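Local coordinates for protein arabinan endo-1,5-alpha-l-arabinosidase A (Cellvibrio cellulosa, PDB 1GYH) that cleaves alpha-1,5-linked arabinan, releasing almost exclusively arabinotriose, and so takes part in the breakdown of the plant cell wall, at residues 10-15 against 19-24; 28-33 against 107-112. One frame throughout, in Å; residues are numbered along the deposited sequence.

Contact 1 of 2, residues 10-15 against 19-24; sequences PVMTRE and WYLFST
Val11 and Phe22, and after them Thr13 and Tyr20, are the hydrogen-bonded pairs of an antiparallel beta hairpin, the first two strands of one blade in this five-bladed beta-propeller. Four backbone bonds join strands 11-15 and 19-23: Val11 N gives to Phe22 O and Phe22 N returns a bond to Val11 O at 3.0 Å, while Thr13 N reaches Tyr20 O and Tyr20 N meets Thr13 O at 2.9 Å. Between them, CA-H...O contacts such as Met12 CA to Tyr20 O (3.2 Å) also draw on the carbonyl oxygens.

Apolar packing differs on the two faces of the sheet. On one, Val11 CG2 rests on Phe22 CB at 3.7 Å, and Ile69 of the adjacent blade covers both residues. On the other, Leu21 CD1 touches Met12 CG; it also meets Pro10 CB (3.8 Å) where the strand begins, next to Asp9, probably the catalytic proton acceptor.

At the turn end, in one of the two conformers modelled for Arg14, the side chain lies over one face of the Trp19 indole. There, with CG anti to the backbone N (chi1 -178°), the chain runs across the ring: CB sits over CE3, CD makes a CH-pi contact 3.9 Å from the six-membered centroid, and the guanidinium lies only 11° from parallel, offset toward the rim. Trp268 meets the same indole edge-to-face.

The polar end is bridged by a water that donates to Glu15 OE1 and hydrogen-bonds Tyr20 OH, while Glu15 OE2 bonds Thr99. The chemistry implies a backbone-held hairpin with mainly apolar faces, its charged side chains gathered near the turn.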
ATOM      1  N   PRO A  10       5.183  -3.568   0.238  1.00 15.05           N
ATOM      2  CA  PRO A  10       5.451  -3.910  -1.171  1.00 15.50           C
ATOM      3  C   PRO A  10       4.270  -3.807  -2.121  1.00 16.02           C
ATOM      4  O   PRO A  10       3.119  -4.046  -1.745  1.00 17.52           O
ATOM      5  CB  PRO A  10       5.933  -5.347  -1.099  1.00 15.54           C
ATOM      6  CG  PRO A  10       5.112  -5.906  -0.001  1.00 16.08           C
ATOM      7  CD  PRO A  10       5.108  -4.776   1.076  1.00 15.54           C
ATOM      8  N   VAL A  11       4.595  -3.395  -3.338  1.00 16.54           N
ATOM      9  CA  VAL A  11       3.705  -3.461  -4.490  1.00 16.26           C
ATOM     10  C   VAL A  11       4.476  -4.016  -5.709  1.00 15.23           C
ATOM     11  O   VAL A  11       5.726  -4.034  -5.742  1.00 14.61           O
ATOM     12  CB  VAL A  11       3.081  -2.108  -4.826  1.00 16.49           C
ATOM     13  CG1 VAL A  11       2.124  -1.636  -3.701  1.00 17.81           C
ATOM     14  CG2 VAL A  11       4.179  -1.058  -5.160  1.00 16.17           C
ATOM     15  N   MET A  12       3.728  -4.478  -6.719  1.00 14.32           N
ATOM     16  CA  MET A  12       4.333  -5.164  -7.881  1.00 13.48           C
ATOM     17  C   MET A  12       3.559  -4.868  -9.148  1.00 13.22           C
ATOM     18  O   MET A  12       2.362  -4.538  -9.105  1.00 14.14           O
ATOM     19  CB  MET A  12       4.354  -6.697  -7.696  1.00 13.66           C
ATOM     20  CG  MET A  12       5.308  -7.249  -6.644  1.00 14.43           C
ATOM     21  SD  MET A  12       5.248  -9.056  -6.372  1.00 15.99           S
ATOM     22  CE  MET A  12       5.557  -9.664  -7.941  1.00 15.63           C
ATOM     23  N   THR A  13       4.255  -5.011 -10.267  1.00 13.83           N
ATOM     24  CA  THR A  13       3.681  -4.958 -11.609  1.00 14.31           C
ATOM     25  C   THR A  13       4.523  -5.741 -12.615  1.00 14.10           C
ATOM     26  O   THR A  13       5.663  -6.076 -12.346  1.00 14.37           O
ATOM     27  CB  THR A  13       3.448  -3.492 -12.035  1.00 14.45           C
ATOM     28  OG1 THR A  13       2.349  -3.445 -12.937  1.00 13.62           O
ATOM     29  CG2 THR A  13       4.644  -2.839 -12.751  1.00 14.23           C
ATOM     30  N   ARG A  14       3.979  -6.006 -13.787  1.00 13.90           N
ATOM     31  CA  ARG A  14       4.708  -6.718 -14.825  1.00 13.69           C
ATOM     32  C   ARG A  14       4.756  -5.850 -16.073  1.00 13.76           C
ATOM     33  O   ARG A  14       3.729  -5.297 -16.491  1.00 13.71           O
ATOM     34  CB  ARG A  14       4.035  -8.069 -15.157  1.00 13.98           C
ATOM     35  CG  ARG A  14       4.774  -8.893 -16.198  1.00 15.30           C
ATOM     36  CD  ARG A  14       4.299 -10.365 -16.480  0.50 16.89           C
ATOM     37  NE  ARG A  14       5.448 -11.260 -16.779  0.50 19.67           N
ATOM     38  CZ  ARG A  14       5.368 -12.560 -17.153  0.50 19.51           C
ATOM     39  NH1 ARG A  14       4.197 -13.150 -17.320  0.50 20.86           N
ATOM     40  NH2 ARG A  14       6.470 -13.267 -17.362  0.50 19.26           N
ATOM     41  N   GLU A  15       5.951  -5.740 -16.653  1.00 13.58           N
ATOM     42  CA  GLU A  15       6.154  -5.135 -17.964  1.00 13.16           C
ATOM     43  C   GLU A  15       6.754  -6.163 -18.889  1.00 14.26           C
ATOM     44  O   GLU A  15       7.885  -6.622 -18.680  1.00 13.51           O
ATOM     45  CB  GLU A  15       7.108  -3.938 -17.867  1.00 13.26           C
ATOM     46  CG  GLU A  15       7.357  -3.215 -19.208  1.00 13.08           C
ATOM     47  CD  GLU A  15       8.340  -2.056 -19.143  1.00 13.76           C
ATOM     48  OE1 GLU A  15       9.190  -1.987 -18.227  1.00 14.28           O
ATOM     49  OE2 GLU A  15       8.253  -1.177 -20.018  1.00 11.87           O
ATOM     50  N   TRP A  19       8.949  -8.852 -14.060  1.00 12.22           N
ATOM     51  CA  TRP A  19       8.276  -8.422 -12.839  1.00 12.14           C
ATOM     52  C   TRP A  19       9.109  -7.351 -12.090  1.00 12.62           C
ATOM     53  O   TRP A  19      10.356  -7.434 -12.035  1.00 10.88           O
ATOM     54  CB  TRP A  19       8.068  -9.623 -11.914  1.00 12.84           C
ATOM     55  CG  TRP A  19       7.284 -10.761 -12.510  1.00 14.12           C
ATOM     56  CD1 TRP A  19       7.785 -11.913 -13.076  1.00 14.99           C
ATOM     57  CD2 TRP A  19       5.870 -10.880 -12.544  1.00 13.74           C
ATOM     58  NE1 TRP A  19       6.748 -12.726 -13.485  1.00 16.86           N
ATOM     59  CE2 TRP A  19       5.562 -12.127 -13.145  1.00 15.29           C
ATOM     60  CE3 TRP A  19       4.824 -10.073 -12.104  1.00 13.09           C
ATOM     61  CZ2 TRP A  19       4.266 -12.550 -13.364  1.00 17.53           C
ATOM     62  CZ3 TRP A  19       3.530 -10.507 -12.304  1.00 17.37           C
ATOM     63  CH2 TRP A  19       3.259 -11.730 -12.939  1.00 17.10           C
ATOM     64  N   TYR A  20       8.410  -6.373 -11.506  1.00 12.01           N
ATOM     65  CA  TYR A  20       9.061  -5.284 -10.764  1.00 13.97           C
ATOM     66  C   TYR A  20       8.420  -5.175  -9.405  1.00 13.18           C
ATOM     67  O   TYR A  20       7.174  -5.319  -9.268  1.00 14.53           O
ATOM     68  CB  TYR A  20       8.996  -3.945 -11.497  1.00 13.33           C
ATOM     69  CG  TYR A  20       9.868  -3.938 -12.717  1.00 13.90           C
ATOM     70  CD1 TYR A  20       9.392  -4.433 -13.929  1.00 11.68           C
ATOM     71  CD2 TYR A  20      11.197  -3.508 -12.667  1.00 11.34           C
ATOM     72  CE1 TYR A  20      10.195  -4.454 -15.028  1.00 14.04           C
ATOM     73  CE2 TYR A  20      12.014  -3.541 -13.780  1.00 14.38           C
ATOM     74  CZ  TYR A  20      11.519  -4.012 -14.957  1.00 13.38           C
ATOM     75  OH  TYR A  20      12.299  -4.072 -16.068  1.00 13.41           O
ATOM     76  N   LEU A  21       9.267  -4.919  -8.403  1.00 13.28           N
ATOM     77  CA  LEU A  21       8.859  -4.846  -7.016  1.00 13.02           C
ATOM     78  C   LEU A  21       9.348  -3.497  -6.426  1.00 13.49           C
ATOM     79  O   LEU A  21      10.502  -3.078  -6.638  1.00 13.34           O
ATOM     80  CB  LEU A  21       9.462  -6.004  -6.248  1.00 14.10           C
ATOM     81  CG  LEU A  21       9.489  -6.000  -4.699  1.00 13.94           C
ATOM     82  CD1 LEU A  21       8.096  -6.200  -4.080  1.00 13.47           C
ATOM     83  CD2 LEU A  21      10.430  -7.091  -4.200  1.00 15.50           C
ATOM     84  N   PHE A  22       8.449  -2.822  -5.741  1.00 13.26           N
ATOM     85  CA  PHE A  22       8.685  -1.490  -5.184  1.00 13.22           C
ATOM     86  C   PHE A  22       8.488  -1.558  -3.681  1.00 13.46           C
ATOM     87  O   PHE A  22       7.490  -2.081  -3.186  1.00 13.41           O
ATOM     88  CB  PHE A  22       7.746  -0.430  -5.774  1.00 13.00           C
ATOM     89  CG  PHE A  22       7.763  -0.343  -7.263  1.00 14.05           C
ATOM     90  CD1 PHE A  22       7.192  -1.359  -8.055  1.00 15.55           C
ATOM     91  CD2 PHE A  22       8.366   0.736  -7.904  1.00 14.86           C
ATOM     92  CE1 PHE A  22       7.195  -1.258  -9.441  1.00 16.37           C
ATOM     93  CE2 PHE A  22       8.415   0.810  -9.315  1.00 15.44           C
ATOM     94  CZ  PHE A  22       7.822  -0.191 -10.082  1.00 15.26           C
ATOM     95  N   SER A  23       9.429  -0.955  -2.941  1.00 13.80           N
ATOM     96  CA  SER A  23       9.419  -0.977  -1.484  1.00 13.03           C
ATOM     97  C   SER A  23       9.676   0.429  -0.908  1.00 12.61           C
ATOM     98  O   SER A  23      10.375   1.269  -1.513  1.00 11.33           O
ATOM     99  CB  SER A  23      10.500  -1.949  -0.981  1.00 13.34           C
ATOM    100  OG  SER A  23      10.648  -1.923   0.451  1.00 13.49           O
ATOM    101  N   THR A  24       9.094   0.671   0.258  1.00 13.53           N
ATOM    102  CA  THR A  24       9.573   1.733   1.152  1.00 12.89           C
ATOM    103  C   THR A  24      11.099   1.691   1.239  1.00 12.99           C
ATOM    104  O   THR A  24      11.699   0.627   1.324  1.00 13.71           O
ATOM    105  CB  THR A  24       8.946   1.530   2.541  1.00 13.41           C
ATOM    106  OG1 THR A  24       7.541   1.854   2.474  1.00 14.38           O
ATOM    107  CG2 THR A  24       9.572   2.503   3.618  1.00 12.61           C
TER
HETATM  108  O   HOH W   1      11.026  -4.019 -18.469  1.00 30.85           O

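Contact 2 of 2, residues 28-33 against 107-112; sequences ITIYSS and YRWEDK
Ile30 sends CG1 out anti to its own carbonyl carbon (chi1 -46°) and then runs on extended, which carries CD1 across to the side chains of Tyr107 and Trp109. Tyr107 has CG anti to its backbone N (chi1 -173°), and its side chain approaches the isoleucine from the opposite direction. The example illustrates how neighbouring blades of a five-bladed beta-propeller meet: strand 29-33 is the third strand of one blade, flanked by 18-23 and 38-44, while strand 110-118 forms the outer edge of the next.

The touch itself is small and rests on a single methyl. Ile30 CD1 comes obliquely upon the indole, 3.8 Å from Trp109 NE1 and 4.1 Å from Trp109 CZ2, and stands 4.0 Å from Tyr107 OH. Ile30 also packs on Tyr20 and Phe22 of the neighbouring strand 18-23. The indole lies on Thr95 and Asn97 of strand 90-97 and on Leu100.

A hydrogen bond couples the two aromatic side chains that the methyl touches. Trp109 NE1 gives a bond of 3.0 Å to Tyr107 OH, bent to 143° at the hydrogen and tilted from the indole plane. Tyr107 OH is also hydrogen-bonded to Asp43 OD2 on strand 38-44, so this hydroxyl ties the two blades together through a polar link beside the apolar one.

Farther from Ile30, Arg108 and Glu110 form a salt bridge on the 107-112 segment, with Lys112 a long third member of the network. The arginine grips side-on with two nitrogens: NE at 2.9 Å and NH2 at 2.8 Å both reach Glu110 OE2 from the same face of the carboxylate plane.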
ATOM      1  N   ILE A  28      12.450   5.368  -2.940  1.00 11.85           N
ATOM      2  CA  ILE A  28      11.683   4.154  -3.328  1.00 12.84           C
ATOM      3  C   ILE A  28      12.617   3.132  -4.003  1.00 12.69           C
ATOM      4  O   ILE A  28      13.209   3.410  -5.025  1.00 12.23           O
ATOM      5  CB  ILE A  28      10.482   4.437  -4.197  1.00 12.92           C
ATOM      6  CG1 ILE A  28       9.406   5.262  -3.490  1.00 12.61           C
ATOM      7  CG2 ILE A  28       9.829   3.094  -4.680  1.00 13.06           C
ATOM      8  CD1 ILE A  28       8.740   4.654  -2.273  1.00 14.40           C
ATOM      9  N   THR A  29      12.774   1.972  -3.377  1.00 12.31           N
ATOM     10  CA  THR A  29      13.671   0.921  -3.855  1.00 12.78           C
ATOM     11  C   THR A  29      12.912   0.047  -4.874  1.00 12.60           C
ATOM     12  O   THR A  29      11.784  -0.347  -4.613  1.00 11.26           O
ATOM     13  CB  THR A  29      14.134   0.036  -2.694  1.00 12.54           C
ATOM     14  OG1 THR A  29      14.656   0.812  -1.593  1.00 12.58           O
ATOM     15  CG2 THR A  29      15.297  -0.840  -3.140  1.00 13.59           C
ATOM     16  N   ILE A  30      13.545  -0.207  -6.018  1.00 13.34           N
ATOM     17  CA  ILE A  30      12.981  -1.016  -7.114  1.00 12.66           C
ATOM     18  C   ILE A  30      13.841  -2.264  -7.395  1.00 13.16           C
ATOM     19  O   ILE A  30      15.044  -2.151  -7.572  1.00 12.91           O
ATOM     20  CB  ILE A  30      12.838  -0.220  -8.401  1.00 12.43           C
ATOM     21  CG1 ILE A  30      12.217   1.162  -8.155  1.00 13.22           C
ATOM     22  CG2 ILE A  30      11.981  -1.074  -9.457  1.00 11.88           C
ATOM     23  CD1 ILE A  30      12.200   2.123  -9.454  1.00 13.12           C
ATOM     24  N   TYR A  31      13.182  -3.443  -7.423  1.00 13.19           N
ATOM     25  CA  TYR A  31      13.774  -4.700  -7.847  1.00 13.03           C
ATOM     26  C   TYR A  31      13.077  -5.274  -9.085  1.00 13.18           C
ATOM     27  O   TYR A  31      11.924  -4.943  -9.359  1.00 11.86           O
ATOM     28  CB  TYR A  31      13.663  -5.745  -6.763  1.00 12.79           C
ATOM     29  CG  TYR A  31      14.222  -5.344  -5.438  1.00 12.94           C
ATOM     30  CD1 TYR A  31      13.438  -4.649  -4.532  1.00 14.60           C
ATOM     31  CD2 TYR A  31      15.543  -5.656  -5.092  1.00 14.62           C
ATOM     32  CE1 TYR A  31      13.921  -4.299  -3.275  1.00 14.79           C
ATOM     33  CE2 TYR A  31      16.055  -5.305  -3.819  1.00 15.66           C
ATOM     34  CZ  TYR A  31      15.253  -4.607  -2.941  1.00 14.69           C
ATOM     35  OH  TYR A  31      15.735  -4.241  -1.696  1.00 18.40           O
ATOM     36  N   SER A  32      13.783  -6.178  -9.769  1.00 13.78           N
ATOM     37  CA  SER A  32      13.271  -6.881 -10.972  1.00 14.00           C
ATOM     38  C   SER A  32      13.489  -8.383 -10.929  1.00 13.99           C
ATOM     39  O   SER A  32      14.389  -8.889 -10.270  1.00 13.77           O
ATOM     40  CB  SER A  32      13.855  -6.320 -12.271  1.00 13.87           C
ATOM     41  OG  SER A  32      15.237  -6.587 -12.386  1.00 15.11           O
ATOM     42  N   SER A  33      12.671  -9.122 -11.660  1.00 14.05           N
ATOM     43  CA  SER A  33      12.741 -10.566 -11.601  1.00 13.83           C
ATOM     44  C   SER A  33      12.047 -11.219 -12.808  1.00 14.55           C
ATOM     45  O   SER A  33      11.038 -10.708 -13.301  1.00 14.16           O
ATOM     46  CB  SER A  33      12.101 -11.064 -10.299  1.00 14.69           C
ATOM     47  OG  SER A  33      12.014 -12.473 -10.273  1.00 12.44           O
ATOM     48  N   TYR A 107      13.970   5.199 -20.431  1.00 11.56           N
ATOM     49  CA  TYR A 107      13.871   5.201 -18.974  1.00 11.63           C
ATOM     50  C   TYR A 107      14.252   6.544 -18.314  1.00 11.33           C
ATOM     51  O   TYR A 107      15.409   6.978 -18.398  1.00  9.30           O
ATOM     52  CB  TYR A 107      14.743   4.107 -18.377  1.00 11.86           C
ATOM     53  CG  TYR A 107      14.593   3.896 -16.871  1.00 12.73           C
ATOM     54  CD1 TYR A 107      15.430   4.555 -15.951  1.00 13.52           C
ATOM     55  CD2 TYR A 107      13.670   2.992 -16.372  1.00 13.42           C
ATOM     56  CE1 TYR A 107      15.315   4.302 -14.566  1.00 12.17           C
ATOM     57  CE2 TYR A 107      13.534   2.746 -15.003  1.00 13.84           C
ATOM     58  CZ  TYR A 107      14.365   3.389 -14.100  1.00 13.70           C
ATOM     59  OH  TYR A 107      14.224   3.109 -12.757  1.00 11.90           O
ATOM     60  N   ARG A 108      13.268   7.144 -17.644  1.00 11.97           N
ATOM     61  CA  ARG A 108      13.467   8.323 -16.772  1.00 12.81           C
ATOM     62  C   ARG A 108      12.228   8.611 -15.951  1.00 12.54           C
ATOM     63  O   ARG A 108      11.163   8.817 -16.497  1.00 11.89           O
ATOM     64  CB  ARG A 108      13.833   9.566 -17.601  1.00 13.02           C
ATOM     65  CG  ARG A 108      14.046  10.836 -16.748  1.00 15.38           C
ATOM     66  CD  ARG A 108      14.662  12.014 -17.481  1.00 15.64           C
ATOM     67  NE  ARG A 108      13.677  12.689 -18.306  1.00 15.57           N
ATOM     68  CZ  ARG A 108      13.891  13.793 -18.973  1.00 16.11           C
ATOM     69  NH1 ARG A 108      15.072  14.389 -18.939  1.00 19.19           N
ATOM     70  NH2 ARG A 108      12.939  14.295 -19.731  1.00 15.60           N
ATOM     71  N   TRP A 109      12.381   8.650 -14.633  1.00 12.42           N
ATOM     72  CA  TRP A 109      11.345   9.096 -13.720  1.00 12.11           C
ATOM     73  C   TRP A 109      11.215  10.623 -13.670  1.00 13.79           C
ATOM     74  O   TRP A 109      12.199  11.342 -13.437  1.00 13.10           O
ATOM     75  CB  TRP A 109      11.602   8.545 -12.300  1.00 12.40           C
ATOM     76  CG  TRP A 109      11.465   7.070 -12.187  1.00 12.24           C
ATOM     77  CD1 TRP A 109      12.476   6.158 -12.138  1.00 14.80           C
ATOM     78  CD2 TRP A 109      10.254   6.324 -12.150  1.00 12.65           C
ATOM     79  NE1 TRP A 109      11.962   4.887 -12.066  1.00 12.42           N
ATOM     80  CE2 TRP A 109      10.601   4.962 -12.062  1.00 13.76           C
ATOM     81  CE3 TRP A 109       8.896   6.666 -12.182  1.00 14.41           C
ATOM     82  CZ2 TRP A 109       9.645   3.933 -12.034  1.00 13.80           C
ATOM     83  CZ3 TRP A 109       7.919   5.617 -12.141  1.00 13.59           C
ATOM     84  CH2 TRP A 109       8.318   4.285 -12.046  1.00 15.14           C
ATOM     85  N   GLU A 110       9.987  11.113 -13.885  1.00 14.38           N
ATOM     86  CA  GLU A 110       9.685  12.530 -13.914  1.00 14.60           C
ATOM     87  C   GLU A 110       8.645  12.863 -12.862  1.00 13.97           C
ATOM     88  O   GLU A 110       7.486  12.460 -12.947  1.00 13.55           O
ATOM     89  CB  GLU A 110       9.226  12.957 -15.321  1.00 15.33           C
ATOM     90  CG  GLU A 110      10.192  12.496 -16.409  1.00 16.93           C
ATOM     91  CD  GLU A 110       9.951  13.108 -17.773  1.00 18.16           C
ATOM     92  OE1 GLU A 110       8.960  13.851 -17.962  1.00 20.74           O
ATOM     93  OE2 GLU A 110      10.777  12.844 -18.659  1.00 17.75           O
ATOM     94  N   ASP A 111       9.052  13.633 -11.859  1.00 13.02           N
ATOM     95  CA  ASP A 111       8.157  13.940 -10.733  1.00 13.81           C
ATOM     96  C   ASP A 111       7.115  14.951 -11.182  1.00 12.90           C
ATOM     97  O   ASP A 111       7.434  15.906 -11.866  1.00 11.54           O
ATOM     98  CB  ASP A 111       8.949  14.520  -9.551  1.00 14.43           C
ATOM     99  CG  ASP A 111       8.130  14.624  -8.288  1.00 14.51           C
ATOM    100  OD1 ASP A 111       7.213  13.784  -8.064  1.00 15.84           O
ATOM    101  OD2 ASP A 111       8.347  15.508  -7.441  1.00 14.47           O
ATOM    102  N   LYS A 112       5.887  14.733 -10.759  1.00 12.20           N
ATOM    103  CA  LYS A 112       4.762  15.583 -11.063  1.00 12.90           C
ATOM    104  C   LYS A 112       4.260  16.335  -9.815  1.00 13.45           C
ATOM    105  O   LYS A 112       3.305  17.119  -9.893  1.00 12.49           O
ATOM    106  CB  LYS A 112       3.645  14.711 -11.684  1.00 14.09           C
ATOM    107  CG  LYS A 112       4.106  13.884 -12.923  1.00 12.93           C
ATOM    108  CD  LYS A 112       4.599  14.750 -14.043  1.00 16.38           C
ATOM    109  CE  LYS A 112       5.080  13.938 -15.232  1.00 17.18           C
ATOM    110  NZ  LYS A 112       5.458  14.786 -16.379  1.00 18.94           N
TER

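Contact 1 is a buried intrablade contact and contact 2 a partly buried interblade one, and strands 18-23 and 29-33, neighbours in one sheet, bring them side by side. Backbone bonds such as Leu21 O to Tyr31 N (2.8 Å) pass between them, and Tyr20 packs against Ser32. The hairpin of 10-15 with 19-24 relies on backbone pairing and side-chain packing that together bury 620 Å², with its Pro10 end close to Asp9, probably the catalytic base. Segments 28-33 and 107-112 share just 74 Å², with side chains alone in touch. Chemistry follows place: regular pairing within the blade at contact 1, one methyl touch with a polar link beside it at contact 2.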